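Local coordinates for protein PfkB family carbohydrate kinase (Listeria grayi DSM 20601, PDB 4GM6) that probably transfers a phosphate group to a sugar or sugar acid, as kinases of the PfkB carbohydrate kinase family do, at residues C[60-65]-C[294-299]; C[154-159]-C[173-178]; C[186-191]-C[214-219]; C[246-251]-C[266-271]. All coordinates share one frame; numbering follows the deposited sequence.

Interaction 1 of 4, residues C[60-65]-C[294-299]; sequences ANVAVN and AYTAAV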
loop_
_atom_site.group_PDB
_atom_site.type_symbol
_atom_site.label_atom_id
_atom_site.label_comp_id
_atom_site.label_asym_id
_atom_site.label_seq_id
_atom_site.Cartn_x
_atom_site.Cartn_y
_atom_site.Cartn_z
ATOM N N ALA C 60 -4.727 9.720 -28.010
ATOM C CA ALA C 60 -4.320 8.366 -27.611
ATOM C C ALA C 60 -5.422 7.612 -26.862
ATOM O O ALA C 60 -5.596 6.403 -27.045
ATOM C CB ALA C 60 -3.075 8.428 -26.752
ATOM N N ASN C 61 -6.154 8.320 -26.006
ATOM C CA ASN C 61 -7.245 7.691 -25.272
ATOM C C ASN C 61 -8.342 7.308 -26.260
ATOM O O ASN C 61 -8.912 6.212 -26.192
ATOM C CB ASN C 61 -7.823 8.634 -24.218
ATOM C CG ASN C 61 -6.834 8.980 -23.129
ATOM O OD1 ASN C 61 -5.812 8.319 -22.958
ATOM N ND2 ASN C 61 -7.134 10.041 -22.386
ATOM N N VAL C 62 -8.635 8.214 -27.193
ATOM C CA VAL C 62 -9.628 7.904 -28.189
ATOM C C VAL C 62 -9.225 6.649 -28.957
ATOM O O VAL C 62 -10.064 5.785 -29.220
ATOM C CB VAL C 62 -9.914 9.096 -29.124
ATOM C CG1 VAL C 62 -10.655 8.626 -30.373
ATOM C CG2 VAL C 62 -10.733 10.133 -28.368
ATOM N N ALA C 63 -7.943 6.538 -29.298
ATOM C CA ALA C 63 -7.452 5.371 -30.029
ATOM C C ALA C 63 -7.641 4.085 -29.231
ATOM O O ALA C 63 -8.154 3.102 -29.748
ATOM C CB ALA C 63 -5.984 5.550 -30.409
ATOM N N VAL C 64 -7.208 4.086 -27.975
ATOM C CA VAL C 64 -7.376 2.908 -27.127
ATOM C C VAL C 64 -8.857 2.524 -27.007
ATOM O O VAL C 64 -9.213 1.358 -27.135
ATOM C CB VAL C 64 -6.752 3.124 -25.722
ATOM C CG1 VAL C 64 -7.229 2.070 -24.719
ATOM C CG2 VAL C 64 -5.234 3.132 -25.815
ATOM N N ASN C 65 -9.720 3.503 -26.751
ATOM C CA ASN C 65 -11.132 3.205 -26.562
ATOM C C ASN C 65 -11.772 2.646 -27.834
ATOM O O ASN C 65 -12.607 1.740 -27.757
ATOM C CB ASN C 65 -11.897 4.429 -26.043
ATOM C CG ASN C 65 -11.371 4.928 -24.714
ATOM O OD1 ASN C 65 -10.780 4.171 -23.942
ATOM N ND2 ASN C 65 -11.599 6.206 -24.430
ATOM N N ALA C 294 -13.882 8.994 -23.827
ATOM C CA ALA C 294 -14.677 7.784 -23.897
ATOM C C ALA C 294 -15.936 8.100 -24.690
ATOM O O ALA C 294 -16.386 7.296 -25.502
ATOM C CB ALA C 294 -15.020 7.278 -22.497
ATOM N N TYR C 295 -16.506 9.278 -24.446
ATOM C CA TYR C 295 -17.663 9.731 -25.207
ATOM C C TYR C 295 -17.276 9.854 -26.671
ATOM O O TYR C 295 -17.954 9.330 -27.550
ATOM C CB TYR C 295 -18.164 11.080 -24.695
ATOM C CG TYR C 295 -19.471 11.531 -25.335
ATOM C CD1 TYR C 295 -20.677 10.905 -25.018
ATOM C CD2 TYR C 295 -19.505 12.592 -26.243
ATOM C CE1 TYR C 295 -21.871 11.309 -25.600
ATOM C CE2 TYR C 295 -20.702 13.002 -26.829
ATOM C CZ TYR C 295 -21.883 12.359 -26.504
ATOM O OH TYR C 295 -23.087 12.774 -27.063
ATOM N N THR C 296 -16.171 10.534 -26.933
ATOM C CA THR C 296 -15.757 10.750 -28.328
ATOM C C THR C 296 -15.596 9.420 -29.055
ATOM O O THR C 296 -16.070 9.257 -30.178
ATOM C CB THR C 296 -14.443 11.568 -28.430
ATOM O OG1 THR C 296 -14.695 12.912 -27.998
ATOM C CG2 THR C 296 -13.913 11.593 -29.888
ATOM N N ALA C 297 -14.917 8.472 -28.418
ATOM C CA ALA C 297 -14.665 7.181 -29.055
ATOM C C ALA C 297 -15.968 6.424 -29.269
ATOM O O ALA C 297 -16.154 5.746 -30.289
ATOM C CB ALA C 297 -13.702 6.347 -28.223
ATOM N N ALA C 298 -16.883 6.541 -28.314
ATOM C CA ALA C 298 -18.153 5.815 -28.426
ATOM C C ALA C 298 -18.987 6.386 -29.572
ATOM O O ALA C 298 -19.622 5.645 -30.321
ATOM C CB ALA C 298 -18.925 5.868 -27.122
ATOM N N VAL C 299 -18.978 7.709 -29.711
ATOM C CA VAL C 299 -19.752 8.342 -30.762
ATOM C C VAL C 299 -19.207 7.900 -32.105
ATOM O O VAL C 299 -19.974 7.524 -32.990
ATOM C CB VAL C 299 -19.727 9.879 -30.687
ATOM C CG1 VAL C 299 -20.260 10.474 -31.999
ATOM C CG2 VAL C 299 -20.538 10.364 -29.496
#
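The flat carboxamide of N65 reaches across to the backbone of A294, its ND2 lying 3.5 Å from A294 CA, a van der Waals approach. With CG beside the backbone N (chi1 -60°), the amide runs back along its own helix toward the level of A294. There ND2 also makes a weak bond to the carbonyl of D293, and OD1 accepts the backbone N-H of N331, so both ends of a buried amide have partners. The ring of Y295 belongs to another side of helix 291-304: V299 CG2 sits 3.7 Å above one face, offset toward the rim.

N65 CB and A297 CB are 3.4 Å apart, a tight meeting. A297 CB also lies 3.8 Å from V62 O, and the two short segments approach to 8.4 Å between axes at a crossing angle of -48°. The alanine methyl fits into the narrow gap between the helices, against N65 CB and the carbonyl of V62. Both helices lie in the alpha/beta core of the kinase fold. Helix 291-304 starts in the glycine-rich G292-D293 region, which in PfkB relatives helps form the anion hole, and N61 ND2 bonds the carboxylates of D293 and D329.

One turn earlier on helix 58-68, V62 crosses T296 at about a right angle, V62 CG2 touching T296 CG2 at 3.8 Å. Threonine can serve two needs here: its methyl is anti to the backbone N (OG1 chi1 -69°) and faces the valine, while OG1 bonds back to G292 O within its own helix.

Interaction 2 of 4, residues C[154-159]-C[173-178]; sequences LHVSGI and KIIREA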
loop_
_atom_site.group_PDB
_atom_site.type_symbol
_atom_site.label_atom_id
_atom_site.label_comp_id
_atom_site.label_asym_id
_atom_site.label_seq_id
_atom_site.Cartn_x
_atom_site.Cartn_y
_atom_site.Cartn_z
ATOM N N LEU C 154 -10.067 10.181 -39.667
ATOM C CA LEU C 154 -8.930 10.802 -39.039
ATOM C C LEU C 154 -9.426 11.649 -37.905
ATOM O O LEU C 154 -10.324 12.471 -38.064
ATOM C CB LEU C 154 -8.168 11.687 -40.011
ATOM C CG LEU C 154 -7.081 12.504 -39.330
ATOM C CD1 LEU C 154 -5.972 12.815 -40.257
ATOM C CD2 LEU C 154 -7.613 13.752 -38.683
ATOM N N HIS C 155 -8.829 11.438 -36.746
ATOM C CA HIS C 155 -9.235 12.163 -35.551
ATOM C C HIS C 155 -8.088 12.979 -34.960
ATOM O O HIS C 155 -6.956 12.497 -34.853
ATOM C CB HIS C 155 -9.750 11.193 -34.474
ATOM C CG HIS C 155 -10.115 11.871 -33.187
ATOM N ND1 HIS C 155 -11.333 12.491 -32.994
ATOM C CD2 HIS C 155 -9.413 12.056 -32.042
ATOM C CE1 HIS C 155 -11.368 13.020 -31.783
ATOM N NE2 HIS C 155 -10.213 12.780 -31.189
ATOM N N VAL C 156 -8.395 14.209 -34.556
ATOM C CA VAL C 156 -7.425 15.056 -33.872
ATOM C C VAL C 156 -8.136 16.048 -32.950
ATOM O O VAL C 156 -9.372 16.202 -33.019
ATOM C CB VAL C 156 -6.460 15.763 -34.852
ATOM C CG1 VAL C 156 -7.190 16.802 -35.706
ATOM C CG2 VAL C 156 -5.295 16.377 -34.082
ATOM N N SER C 157 -7.370 16.669 -32.043
ATOM C CA SER C 157 -7.953 17.597 -31.081
ATOM C C SER C 157 -7.221 18.934 -31.059
ATOM O O SER C 157 -6.097 19.056 -31.568
ATOM C CB SER C 157 -7.956 16.985 -29.674
ATOM O OG SER C 157 -6.756 17.278 -28.972
ATOM N N GLY C 158 -7.871 19.934 -30.463
ATOM C CA GLY C 158 -7.275 21.255 -30.299
ATOM C C GLY C 158 -6.042 21.281 -29.411
ATOM O O GLY C 158 -5.329 22.284 -29.361
ATOM N N ILE C 159 -5.790 20.187 -28.698
ATOM C CA ILE C 159 -4.620 20.111 -27.823
ATOM C C ILE C 159 -3.359 20.064 -28.668
ATOM O O ILE C 159 -2.404 20.818 -28.445
ATOM C CB ILE C 159 -4.690 18.883 -26.894
ATOM C CG1 ILE C 159 -5.739 19.121 -25.805
ATOM C CG2 ILE C 159 -3.336 18.599 -26.265
ATOM C CD1 ILE C 159 -6.132 17.872 -25.054
ATOM N N LYS C 173 -1.902 19.836 -42.927
ATOM C CA LYS C 173 -1.413 19.150 -44.135
ATOM C C LYS C 173 -1.965 17.732 -44.223
ATOM O O LYS C 173 -2.217 17.210 -45.293
ATOM C CB LYS C 173 0.116 19.111 -44.190
ATOM C CG LYS C 173 0.799 20.433 -44.474
ATOM C CD LYS C 173 2.315 20.268 -44.420
ATOM C CE LYS C 173 3.034 21.613 -44.312
ATOM N NZ LYS C 173 2.955 22.399 -45.579
ATOM N N ILE C 174 -2.139 17.089 -43.071
ATOM C CA ILE C 174 -2.606 15.690 -43.030
ATOM C C ILE C 174 -4.084 15.579 -43.350
ATOM O O ILE C 174 -4.473 14.818 -44.297
ATOM C CB ILE C 174 -2.342 15.023 -41.674
ATOM C CG1 ILE C 174 -0.865 15.159 -41.325
ATOM C CG2 ILE C 174 -2.784 13.557 -41.691
ATOM C CD1 ILE C 174 0.080 14.675 -42.431
ATOM N N ILE C 175 -4.914 16.357 -42.600
ATOM C CA ILE C 175 -6.328 16.479 -42.922
ATOM C C ILE C 175 -6.547 16.755 -44.424
ATOM O O ILE C 175 -7.426 16.152 -45.023
ATOM C CB ILE C 175 -6.994 17.598 -42.097
ATOM C CG1 ILE C 175 -7.000 17.226 -40.612
ATOM C CG2 ILE C 175 -8.409 17.870 -42.611
ATOM C CD1 ILE C 175 -7.167 18.411 -39.674
ATOM N N ARG C 176 -5.793 17.670 -45.026
ATOM C CA ARG C 176 -5.957 17.932 -46.462
ATOM C C ARG C 176 -5.618 16.728 -47.316
ATOM O O ARG C 176 -6.369 16.388 -48.196
ATOM C CB ARG C 176 -5.165 19.156 -46.912
ATOM C CG ARG C 176 -5.806 20.469 -46.538
ATOM C CD ARG C 176 -5.006 21.641 -47.019
ATOM N NE ARG C 176 -5.431 22.874 -46.386
ATOM C CZ ARG C 176 -4.628 23.896 -46.157
ATOM N NH1 ARG C 176 -3.364 23.825 -46.504
ATOM N NH2 ARG C 176 -5.081 24.978 -45.570
ATOM N N GLU C 177 -4.528 16.038 -47.019
ATOM C CA GLU C 177 -4.195 14.831 -47.766
ATOM C C GLU C 177 -5.336 13.837 -47.530
ATOM O O GLU C 177 -5.912 13.269 -48.469
ATOM C CB GLU C 177 -2.846 14.260 -47.294
ATOM C CG GLU C 177 -2.483 12.916 -47.902
ATOM C CD GLU C 177 -1.987 12.995 -49.351
ATOM O OE1 GLU C 177 -2.360 13.963 -50.082
ATOM O OE2 GLU C 177 -1.222 12.072 -49.761
ATOM N N ALA C 178 -5.675 13.639 -46.249
ATOM C CA ALA C 178 -6.793 12.730 -45.873
ATOM C C ALA C 178 -8.118 13.046 -46.712
ATOM O O ALA C 178 -8.694 12.130 -47.395
ATOM C CB ALA C 178 -7.113 12.770 -44.337
#
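Strand 153-157, one of the parallel strands of the central sheet, packs against helix 165-180 through L154 and V156, which meet I174, I175 and A178; these aliphatic side chains form the apolar layer between them. L154 carries most of the contact. Its CG stands anti to the backbone N (chi1 172°), which sends the two methyls out toward the helix, where they diverge. CD1 rests on I174 CG2 at 3.6 Å and on A178 CB at 4.2 Å, while CD2 lies against I175 CG1 at 4.0 Å. The leucine crosses both isoleucines at about a right angle, so each touches it with a branch or a methylene instead of running alongside.

I174 uses only its CG2 methyl here; the rest of the chain leads away, toward L144 of helix 144-147. Two residues further along the strand, V156 CG1 meets I175 CD1 at 4.3 Å, a looser touch at the far end of the isoleucine. A178, one turn after I174, offers only a methyl, and L154 CD1 lies over it. Helix 165-180 leads on to strand 184-188, the sheet neighbour of strand 153-157, so the contact is the helix-on-sheet packing of a beta-alpha-beta crossover; the helix runs nearly antiparallel to the strand, at 158° between segment directions.

On the other side of the strand H155 points away from this helix, its ND1 bonded to S186 OG. At the strand's end S157 is an N-cap, with OG accepting I159 N at 3.1 Å and also bonding E59 OE2.

Interaction 3 of 4, residues C[186-191]-C[214-219]; sequences SFDMNY and YCSAGQ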
loop_
_atom_site.group_PDB
_atom_site.type_symbol
_atom_site.label_atom_id
_atom_site.label_comp_id
_atom_site.label_asym_id
_atom_site.label_seq_id
_atom_site.Cartn_x
_atom_site.Cartn_y
_atom_site.Cartn_z
ATOM N N SER C 186 -12.602 13.921 -38.068
ATOM C CA SER C 186 -13.114 14.076 -36.706
ATOM C C SER C 186 -12.237 15.046 -35.940
ATOM O O SER C 186 -11.022 14.848 -35.828
ATOM C CB SER C 186 -13.118 12.736 -35.974
ATOM O OG SER C 186 -13.360 12.923 -34.584
ATOM N N PHE C 187 -12.857 16.086 -35.398
ATOM C CA PHE C 187 -12.118 17.103 -34.658
ATOM C C PHE C 187 -12.737 17.344 -33.291
ATOM O O PHE C 187 -13.954 17.470 -33.150
ATOM C CB PHE C 187 -12.051 18.412 -35.468
ATOM C CG PHE C 187 -11.131 19.443 -34.873
ATOM C CD1 PHE C 187 -9.752 19.177 -34.806
ATOM C CD2 PHE C 187 -11.627 20.655 -34.363
ATOM C CE1 PHE C 187 -8.897 20.120 -34.264
ATOM C CE2 PHE C 187 -10.775 21.603 -33.826
ATOM C CZ PHE C 187 -9.418 21.343 -33.770
ATOM N N ASP C 188 -11.877 17.381 -32.280
ATOM C CA ASP C 188 -12.289 17.624 -30.919
ATOM C C ASP C 188 -11.735 19.002 -30.518
ATOM O O ASP C 188 -10.523 19.145 -30.332
ATOM C CB ASP C 188 -11.687 16.509 -30.051
ATOM C CG ASP C 188 -11.959 16.689 -28.576
ATOM O OD1 ASP C 188 -12.746 17.592 -28.216
ATOM O OD2 ASP C 188 -11.373 15.914 -27.776
ATOM N N MET C 189 -12.606 20.009 -30.395
ATOM C CA MET C 189 -12.162 21.371 -30.052
ATOM C C MET C 189 -11.169 21.349 -28.882
ATOM O O MET C 189 -10.060 21.871 -28.982
ATOM C CB MET C 189 -13.350 22.246 -29.654
ATOM C CG MET C 189 -14.432 22.354 -30.713
ATOM S SD MET C 189 -14.001 23.517 -32.018
ATOM C CE MET C 189 -14.271 25.100 -31.221
ATOM N N ASN C 190 -11.598 20.771 -27.766
ATOM C CA ASN C 190 -10.714 20.536 -26.631
ATOM C C ASN C 190 -9.804 21.732 -26.378
ATOM O O ASN C 190 -8.575 21.613 -26.386
ATOM C CB ASN C 190 -9.883 19.270 -26.862
ATOM C CG ASN C 190 -9.881 18.350 -25.659
ATOM O OD1 ASN C 190 -9.791 18.805 -24.518
ATOM N ND2 ASN C 190 -9.991 17.045 -25.905
ATOM N N TYR C 191 -10.419 22.892 -26.168
ATOM C CA TYR C 191 -9.666 24.103 -25.898
ATOM C C TYR C 191 -9.094 24.038 -24.493
ATOM O O TYR C 191 -9.774 23.621 -23.561
ATOM C CB TYR C 191 -10.552 25.340 -26.042
ATOM C CG TYR C 191 -9.882 26.588 -25.521
ATOM C CD1 TYR C 191 -8.850 27.188 -26.234
ATOM C CD2 TYR C 191 -10.256 27.150 -24.304
ATOM C CE1 TYR C 191 -8.219 28.322 -25.763
ATOM C CE2 TYR C 191 -9.627 28.284 -23.821
ATOM C CZ TYR C 191 -8.611 28.867 -24.556
ATOM O OH TYR C 191 -7.977 30.001 -24.091
ATOM N N TYR C 214 -17.036 15.745 -38.413
ATOM C CA TYR C 214 -17.620 15.460 -37.111
ATOM C C TYR C 214 -16.896 16.305 -36.082
ATOM O O TYR C 214 -15.689 16.124 -35.861
ATOM C CB TYR C 214 -17.434 13.988 -36.758
ATOM C CG TYR C 214 -17.742 13.014 -37.879
ATOM C CD1 TYR C 214 -18.901 13.134 -38.645
ATOM C CD2 TYR C 214 -16.878 11.954 -38.148
ATOM C CE1 TYR C 214 -19.179 12.234 -39.664
ATOM C CE2 TYR C 214 -17.149 11.048 -39.153
ATOM C CZ TYR C 214 -18.297 11.189 -39.907
ATOM O OH TYR C 214 -18.551 10.276 -40.902
ATOM N N CYS C 215 -17.628 17.223 -35.449
ATOM C CA CYS C 215 -17.016 18.147 -34.494
ATOM C C CYS C 215 -17.506 17.944 -33.068
ATOM O O CYS C 215 -18.704 17.988 -32.809
ATOM C CB CYS C 215 -17.290 19.601 -34.914
ATOM S SG CYS C 215 -16.400 20.845 -33.932
ATOM N N SER C 216 -16.577 17.733 -32.136
ATOM C CA SER C 216 -16.936 17.776 -30.735
ATOM C C SER C 216 -16.884 19.210 -30.220
ATOM O O SER C 216 -15.804 19.758 -29.982
ATOM C CB SER C 216 -16.038 16.878 -29.893
ATOM O OG SER C 216 -16.503 16.899 -28.563
ATOM N N ALA C 217 -18.055 19.828 -30.080
ATOM C CA ALA C 217 -18.117 21.221 -29.650
ATOM C C ALA C 217 -19.333 21.460 -28.773
ATOM O O ALA C 217 -20.429 20.970 -29.072
ATOM C CB ALA C 217 -18.121 22.163 -30.854
ATOM N N GLY C 218 -19.120 22.184 -27.674
ATOM C CA GLY C 218 -20.201 22.559 -26.767
ATOM C C GLY C 218 -20.598 24.013 -26.955
ATOM O O GLY C 218 -20.078 24.701 -27.839
ATOM N N GLN C 219 -21.507 24.498 -26.117
ATOM C CA GLN C 219 -21.944 25.880 -26.235
ATOM C C GLN C 219 -20.829 26.869 -25.898
ATOM O O GLN C 219 -20.805 27.977 -26.429
ATOM C CB GLN C 219 -23.175 26.161 -25.373
ATOM C CG GLN C 219 -23.888 27.440 -25.787
ATOM C CD GLN C 219 -24.776 28.009 -24.697
ATOM O OE1 GLN C 219 -25.635 28.859 -24.956
ATOM N NE2 GLN C 219 -24.568 27.548 -23.467
#
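M189 reaches C215 and A217 through a folded chain: CG lies beside its backbone N (chi1 -57°), and bends at chi2 and chi3 then curl SD back. CG packs on A217 CB at 3.7 Å, and SD comes within 4.1 Å of C215 SG. The same CG is only 3.0 Å from S216 O, a tight fit, since that oxygen also accepts M189 N at 3.2 Å, with the donor in the carbonyl plane. The unbranched, flexible methionine can fold in here, beside L209 and F226.

Before it the two strands run parallel in register, S186 with Y214, F187 with C215 and D188 with S216, the hydrogen-bonded ladder of a beta-alpha-beta unit with helix 198-208 as its connection. F187 lends both backbone groups: its N donates to Y214 O at 2.9 Å, and its O accepts S216 N at 2.8 Å, both nearly straight.

On the opposite face, D188 OD1 lies 3.8 Å from S216 CB, in van der Waals contact, while S216 OG bonds Y250 O on the next strand. D188 OD2 is met from above the carboxylate plane by N190 ND2 at 2.6 Å. S186 CB lies at the edge of the Y214 ring.

Interaction 4 of 4, residues C[246-251]-C[266-271]; sequences IELFYA and GHLWTQ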
loop_
_atom_site.group_PDB
_atom_site.type_symbol
_atom_site.label_atom_id
_atom_site.label_comp_id
_atom_site.label_asym_id
_atom_site.label_seq_id
_atom_site.Cartn_x
_atom_site.Cartn_y
_atom_site.Cartn_z
ATOM N N ILE C 246 -19.799 20.913 -41.673
ATOM C CA ILE C 246 -19.807 20.026 -40.520
ATOM C C ILE C 246 -21.108 19.230 -40.482
ATOM O O ILE C 246 -22.156 19.754 -40.177
ATOM C CB ILE C 246 -19.663 20.845 -39.213
ATOM C CG1 ILE C 246 -18.296 21.503 -39.129
ATOM C CG2 ILE C 246 -19.873 19.983 -37.988
ATOM C CD1 ILE C 246 -18.198 22.553 -38.090
ATOM N N GLU C 247 -20.995 17.945 -40.776
ATOM C CA GLU C 247 -22.131 17.004 -40.811
ATOM C C GLU C 247 -22.794 16.751 -39.418
ATOM O O GLU C 247 -24.015 16.789 -39.281
ATOM C CB GLU C 247 -21.656 15.700 -41.450
ATOM C CG GLU C 247 -22.700 14.596 -41.553
ATOM C CD GLU C 247 -22.126 13.347 -42.193
ATOM O OE1 GLU C 247 -22.788 12.272 -42.115
ATOM O OE2 GLU C 247 -21.001 13.434 -42.752
ATOM N N LEU C 248 -22.005 16.496 -38.377
ATOM C CA LEU C 248 -22.598 16.395 -37.018
ATOM C C LEU C 248 -21.694 16.875 -35.902
ATOM O O LEU C 248 -20.479 16.718 -35.990
ATOM C CB LEU C 248 -23.146 14.992 -36.706
ATOM C CG LEU C 248 -22.199 13.811 -36.516
ATOM C CD1 LEU C 248 -22.948 12.680 -35.831
ATOM C CD2 LEU C 248 -21.648 13.342 -37.854
ATOM N N PHE C 249 -22.319 17.506 -34.898
ATOM C CA PHE C 249 -21.627 17.922 -33.688
ATOM C C PHE C 249 -21.974 16.939 -32.586
ATOM O O PHE C 249 -23.006 16.271 -32.644
ATOM C CB PHE C 249 -22.053 19.328 -33.257
ATOM C CG PHE C 249 -21.691 20.412 -34.236
ATOM C CD1 PHE C 249 -20.437 21.009 -34.201
ATOM C CD2 PHE C 249 -22.609 20.846 -35.180
ATOM C CE1 PHE C 249 -20.103 22.016 -35.092
ATOM C CE2 PHE C 249 -22.282 21.849 -36.079
ATOM C CZ PHE C 249 -21.027 22.436 -36.039
ATOM N N TYR C 250 -21.115 16.843 -31.576
ATOM C CA TYR C 250 -21.419 15.998 -30.426
ATOM C C TYR C 250 -20.687 16.519 -29.207
ATOM O O TYR C 250 -19.608 17.091 -29.326
ATOM C CB TYR C 250 -21.033 14.542 -30.696
ATOM C CG TYR C 250 -19.572 14.335 -31.043
ATOM C CD1 TYR C 250 -19.100 14.594 -32.326
ATOM C CD2 TYR C 250 -18.669 13.858 -30.098
ATOM C CE1 TYR C 250 -17.768 14.403 -32.654
ATOM C CE2 TYR C 250 -17.333 13.658 -30.416
ATOM C CZ TYR C 250 -16.889 13.933 -31.696
ATOM O OH TYR C 250 -15.562 13.742 -32.022
ATOM N N ALA C 251 -21.278 16.316 -28.033
ATOM C CA ALA C 251 -20.669 16.741 -26.790
ATOM C C ALA C 251 -21.496 16.208 -25.642
ATOM O O ALA C 251 -22.587 15.671 -25.854
ATOM C CB ALA C 251 -20.601 18.261 -26.726
ATOM N N GLY C 266 -25.587 13.156 -22.968
ATOM C CA GLY C 266 -24.934 13.298 -24.267
ATOM C C GLY C 266 -25.842 14.041 -25.230
ATOM O O GLY C 266 -27.065 13.900 -25.162
ATOM N N HIS C 267 -25.233 14.850 -26.101
ATOM C CA HIS C 267 -25.917 15.506 -27.206
ATOM C C HIS C 267 -25.245 15.077 -28.514
ATOM O O HIS C 267 -24.013 14.934 -28.602
ATOM C CB HIS C 267 -25.835 17.033 -27.103
ATOM C CG HIS C 267 -26.619 17.630 -25.962
ATOM N ND1 HIS C 267 -26.369 18.894 -25.463
ATOM C CD2 HIS C 267 -27.630 17.129 -25.200
ATOM C CE1 HIS C 267 -27.193 19.143 -24.445
ATOM N NE2 HIS C 267 -27.968 18.087 -24.261
ATOM N N LEU C 268 -26.063 14.861 -29.527
ATOM C CA LEU C 268 -25.566 14.610 -30.868
ATOM C C LEU C 268 -26.499 15.285 -31.880
ATOM O O LEU C 268 -27.684 14.958 -31.956
ATOM C CB LEU C 268 -25.448 13.102 -31.118
ATOM C CG LEU C 268 -24.906 12.645 -32.478
ATOM C CD1 LEU C 268 -23.602 13.361 -32.818
ATOM C CD2 LEU C 268 -24.703 11.140 -32.473
ATOM N N TRP C 269 -25.947 16.240 -32.639
ATOM C CA TRP C 269 -26.723 17.063 -33.569
ATOM C C TRP C 269 -26.352 16.696 -34.995
ATOM O O TRP C 269 -25.173 16.688 -35.373
ATOM C CB TRP C 269 -26.444 18.552 -33.309
ATOM C CG TRP C 269 -27.291 19.506 -34.111
ATOM C CD1 TRP C 269 -28.369 20.225 -33.662
ATOM C CD2 TRP C 269 -27.130 19.851 -35.499
ATOM N NE1 TRP C 269 -28.894 20.986 -34.683
ATOM C CE2 TRP C 269 -28.153 20.778 -35.820
ATOM C CE3 TRP C 269 -26.230 19.462 -36.501
ATOM C CZ2 TRP C 269 -28.294 21.328 -37.103
ATOM C CZ3 TRP C 269 -26.372 20.018 -37.779
ATOM C CH2 TRP C 269 -27.396 20.935 -38.063
ATOM N N THR C 270 -27.366 16.406 -35.814
ATOM C CA THR C 270 -27.116 16.063 -37.193
ATOM C C THR C 270 -28.356 16.281 -38.058
ATOM O O THR C 270 -29.467 15.883 -37.683
ATOM C CB THR C 270 -26.583 14.627 -37.356
ATOM O OG1 THR C 270 -25.977 14.478 -38.664
ATOM C CG2 THR C 270 -27.689 13.606 -37.166
ATOM N N GLN C 271 -28.136 16.932 -39.206
ATOM C CA GLN C 271 -29.184 17.294 -40.162
ATOM C C GLN C 271 -30.403 17.915 -39.481
ATOM O O GLN C 271 -31.518 17.378 -39.575
ATOM C CB GLN C 271 -29.564 16.119 -41.081
ATOM C CG GLN C 271 -29.427 14.735 -40.456
ATOM C CD GLN C 271 -29.372 13.649 -41.529
ATOM O OE1 GLN C 271 -28.533 13.687 -42.422
ATOM N NE2 GLN C 271 -30.272 12.678 -41.454
HETATM O O HOH W 1 -26.042 17.780 -40.702
#
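E247 O, the carbonyl just before strand 248-256, is gripped twice: T270 OG1 donates to it at 3.1 Å from above the carbonyl plane, and a water donates to it at 2.7 Å. That water also accepts Q271 N, so it bridges the two segments beyond the ends of the regular strands. T270 can reach because OG1 is anti to its backbone N (chi1 -163°), which swings the hydroxyl across toward E247.

Further in, W269 N gives F249 O a fairly straight bond of 2.9 Å, while the return bond from F249 N to W269 O is more bent, 141° at the hydrogen. A251 and H267 form the next hydrogen-bonded pair, with H267 N donating to A251 O at 2.8 Å. This is the antiparallel ladder of a beta hairpin, strands 248-256 and 261-270, at the end of the central sheet where its parallel order gives way to antiparallel pairing.

F249 and W269 lie side by side and point the same way; W269 CE3 approaches the edge of the F249 ring, 4.1 Å from CD2. Both rings also meet Y236, and I246 CG2 lies 3.3 Å above one face of the F249 ring, toward the rim, so aromatic side chains fill the space between this part of the sheet and helix 235-242.

The other face bears L248, Y250 and L268. L268 lies over Y250 CB and beside L248, though the exact place of its CD1 is doubtful. The end of Y250 leads away from strand 261-270 and touches Y295, T296 and V299 of helix 291-304.

Interactions 1, 2 and 3 are buried, interaction 4 partly so, with exposed residues and a bridging water at its outer end. Interactions 2, 3 and 4 all use the central sheet: strands 153-157, 184-188, 214-216 and 248-256 are successive neighbours. S186 N bonds L154 O between interactions 2 and 3, and C215 N and O pair with L248 O and Y250 N between 3 and 4. Interaction 1 packs two helices against that sheet, V62 and T296 meeting H155, and Y295 OH bonding H267 O. The chemistry follows position: van der Waals packing joins the helices in interaction 1 and helix to sheet in interaction 2, whereas backbone hydrogen-bond ladders, parallel in interaction 3 and antiparallel in interaction 4, hold their strands.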